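Local coordinates for lectin (Pleurotus ostreatus, PDB 6T0Q), which is a lectin that binds galactose and N-acetylgalactosamine, probably through its calcium-containing carbohydrate-binding modules, at residues Leu235-Asp240 and Thr258-Tyr263. Numbering follows the deposited sequence.
Sequences LIAADD and TVADAY. With CA (calcium ion), chain G.
Ile236 and Asp261 face each other as an antiparallel hydrogen-bonded pair. Ile236 N gives its hydrogen to Asp261 O at 2.9 Å, and Asp261 N returns one to Ile236 O at 2.9 Å. The second bond is nearly straight, 171° at the hydrogen. The CA of Leu235 also turns its hydrogen to Asp261 O, at 3.4 Å. Leu235 and Ala262 form the adjoining non-hydrogen-bonded pair. With CG beside the carbonyl carbon (chi1 177°), opposite the backbone N, the Leu235 side chain lays CD1 over Ala260, 3.6 Å from its CB. The methyl groups of Ala237 and Ala260 meet as well, 4.1 Å between their CB atoms. On the face of Ile236 and Asp261, Ile236 CG2 comes in the ring plane to the edge of Tyr263, 3.8 Å from CE2.

These residues join strands 229-239 and 261-265 of an antiparallel sheet in the C-terminal β-sandwich domain. The pairing covers the start of 261-265. Beyond Ala237, 235-240 leaves 258-263 and runs on to the calcium, still paired with 287-296. At the end of the strand the consecutive Asp239 and Asp240, on either side of a cis peptide bond, bind the ion through OD1 and OD2 respectively, each at 2.6 Å, and Asn281, Gly283 and Pro285 complete the site.

Tyr242 OH hydrogen-bonds both Asp261 OD2 and Tyr263 OH, linking the two polar ends. Trp344 NE1 hydrogen-bonds Asp239 OD2 and Gly282 N hydrogen-bonds Asp240 OD2, contacts that would help hold the two carboxylates in place.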
ATOM      1  N   LEU A 235      14.105   9.424 -14.623  1.00 18.74           N
ATOM      2  CA  LEU A 235      15.038  10.412 -15.143  1.00 18.46           C
ATOM      3  C   LEU A 235      15.385  11.367 -14.008  1.00 21.46           C
ATOM      4  O   LEU A 235      14.478  11.894 -13.364  1.00 20.09           O
ATOM      5  CB  LEU A 235      14.405  11.170 -16.311  1.00 17.60           C
ATOM      6  CG  LEU A 235      15.252  12.289 -16.899  1.00 19.42           C
ATOM      7  CD1 LEU A 235      16.490  11.694 -17.533  1.00 20.74           C
ATOM      8  CD2 LEU A 235      14.424  13.079 -17.914  1.00 16.78           C
ATOM      9  N   ILE A 236      16.677  11.590 -13.745  1.00 18.30           N
ATOM     10  CA  ILE A 236      17.061  12.358 -12.560  1.00 17.64           C
ATOM     11  C   ILE A 236      18.352  13.136 -12.803  1.00 21.36           C
ATOM     12  O   ILE A 236      19.256  12.684 -13.515  1.00 20.25           O
ATOM     13  CB  ILE A 236      17.196  11.417 -11.339  1.00 20.33           C
ATOM     14  CG1 ILE A 236      17.573  12.178 -10.066  1.00 21.02           C
ATOM     15  CG2 ILE A 236      18.223  10.303 -11.614  1.00 19.32           C
ATOM     16  CD1 ILE A 236      17.390  11.285  -8.813  1.00 18.37           C
ATOM     17  N   ALA A 237      18.439  14.318 -12.187  1.00 20.04           N
ATOM     18  CA  ALA A 237      19.671  15.097 -12.142  1.00 22.05           C
ATOM     19  C   ALA A 237      19.681  15.903 -10.852  1.00 23.17           C
ATOM     20  O   ALA A 237      18.628  16.169 -10.265  1.00 20.61           O
ATOM     21  CB  ALA A 237      19.808  16.027 -13.359  1.00 17.34           C
ATOM     22  N   ALA A 238      20.878  16.301 -10.413  1.00 21.45           N
ATOM     23  CA  ALA A 238      21.001  17.067  -9.178  1.00 19.09           C
ATOM     24  C   ALA A 238      22.214  17.982  -9.231  1.00 24.09           C
ATOM     25  O   ALA A 238      23.224  17.672  -9.871  1.00 23.88           O
ATOM     26  CB  ALA A 238      21.115  16.161  -7.941  1.00 17.47           C
ATOM     27  N   ASP A 239      22.093  19.113  -8.541  1.00 18.72           N
ATOM     28  CA  ASP A 239      23.197  20.016  -8.234  1.00 20.33           C
ATOM     29  C   ASP A 239      23.416  19.917  -6.726  1.00 23.08           C
ATOM     30  O   ASP A 239      22.609  20.449  -5.957  1.00 25.57           O
ATOM     31  CB  ASP A 239      22.836  21.445  -8.656  1.00 20.49           C
ATOM     32  CG  ASP A 239      23.989  22.435  -8.491  1.00 24.50           C
ATOM     33  OD1 ASP A 239      25.011  22.095  -7.862  1.00 25.84           O
ATOM     34  OD2 ASP A 239      23.869  23.563  -9.015  1.00 25.07           O
ATOM     35  N   ASP A 240      24.490  19.253  -6.284  1.00 26.59           N
ATOM     36  CA  ASP A 240      25.642  18.786  -7.066  1.00 25.64           C
ATOM     37  C   ASP A 240      25.628  17.318  -7.489  1.00 21.95           C
ATOM     38  O   ASP A 240      26.251  16.959  -8.486  1.00 24.42           O
ATOM     39  CB  ASP A 240      26.925  19.007  -6.250  1.00 25.77           C
ATOM     40  CG  ASP A 240      27.475  20.401  -6.399  1.00 32.14           C
ATOM     41  OD1 ASP A 240      28.086  20.677  -7.452  1.00 33.05           O
ATOM     42  OD2 ASP A 240      27.276  21.221  -5.479  1.00 30.01           O
ATOM     43  N   THR A 258      24.020  19.082 -15.691  1.00 24.28           N
ATOM     44  CA  THR A 258      23.829  19.361 -17.109  1.00 25.38           C
ATOM     45  C   THR A 258      23.573  18.114 -17.943  1.00 24.68           C
ATOM     46  O   THR A 258      23.111  18.236 -19.084  1.00 26.47           O
ATOM     47  CB  THR A 258      25.053  20.091 -17.682  1.00 25.38           C
ATOM     48  OG1 THR A 258      26.224  19.299 -17.454  1.00 24.13           O
ATOM     49  CG2 THR A 258      25.226  21.458 -17.012  1.00 32.47           C
ATOM     50  N   VAL A 259      23.863  16.931 -17.413  1.00 28.14           N
ATOM     51  CA  VAL A 259      23.613  15.675 -18.107  1.00 22.81           C
ATOM     52  C   VAL A 259      22.810  14.792 -17.159  1.00 21.30           C
ATOM     53  O   VAL A 259      23.335  14.345 -16.132  1.00 23.72           O
ATOM     54  CB  VAL A 259      24.916  14.987 -18.539  1.00 23.90           C
ATOM     55  CG1 VAL A 259      24.613  13.645 -19.210  1.00 23.03           C
ATOM     56  CG2 VAL A 259      25.724  15.907 -19.482  1.00 23.92           C
ATOM     57  N   ALA A 260      21.535  14.555 -17.491  1.00 23.87           N
ATOM     58  CA  ALA A 260      20.661  13.756 -16.640  1.00 20.96           C
ATOM     59  C   ALA A 260      20.912  12.264 -16.840  1.00 23.83           C
ATOM     60  O   ALA A 260      21.380  11.817 -17.892  1.00 22.46           O
ATOM     61  CB  ALA A 260      19.188  14.071 -16.926  1.00 17.61           C
ATOM     62  N   ASP A 261      20.568  11.483 -15.818  1.00 18.81           N
ATOM     63  CA  ASP A 261      20.690  10.030 -15.858  1.00 19.34           C
ATOM     64  C   ASP A 261      19.311   9.389 -15.909  1.00 22.56           C
ATOM     65  O   ASP A 261      18.380   9.865 -15.260  1.00 22.08           O
ATOM     66  CB  ASP A 261      21.442   9.524 -14.632  1.00 19.42           C
ATOM     67  CG  ASP A 261      22.787  10.192 -14.479  1.00 25.58           C
ATOM     68  OD1 ASP A 261      23.505  10.267 -15.497  1.00 23.69           O
ATOM     69  OD2 ASP A 261      23.101  10.682 -13.369  1.00 24.12           O
ATOM     70  N   ALA A 262      19.191   8.293 -16.663  1.00 19.91           N
ATOM     71  CA  ALA A 262      17.948   7.537 -16.767  1.00 20.01           C
ATOM     72  C   ALA A 262      18.176   6.094 -16.346  1.00 20.95           C
ATOM     73  O   ALA A 262      19.223   5.504 -16.646  1.00 20.71           O
ATOM     74  CB  ALA A 262      17.370   7.585 -18.194  1.00 19.21           C
ATOM     75  N   TYR A 263      17.181   5.527 -15.660  1.00 16.78           N
ATOM     76  CA  TYR A 263      17.254   4.179 -15.121  1.00 20.73           C
ATOM     77  C   TYR A 263      15.962   3.431 -15.403  1.00 23.52           C
ATOM     78  O   TYR A 263      14.881   4.023 -15.449  1.00 21.78           O
ATOM     79  CB  TYR A 263      17.492   4.179 -13.606  1.00 20.58           C
ATOM     80  CG  TYR A 263      18.728   4.931 -13.194  1.00 25.33           C
ATOM     81  CD1 TYR A 263      19.968   4.301 -13.180  1.00 23.66           C
ATOM     82  CD2 TYR A 263      18.660   6.272 -12.815  1.00 22.69           C
ATOM     83  CE1 TYR A 263      21.119   4.987 -12.807  1.00 23.70           C
ATOM     84  CE2 TYR A 263      19.803   6.965 -12.432  1.00 23.88           C
ATOM     85  CZ  TYR A 263      21.026   6.311 -12.430  1.00 22.11           C
ATOM     86  OH  TYR A 263      22.161   6.990 -12.056  1.00 25.21           O
TER
HETATM   87 CA    CA G 404      25.805  23.362  -5.774  1.00 31.38          CA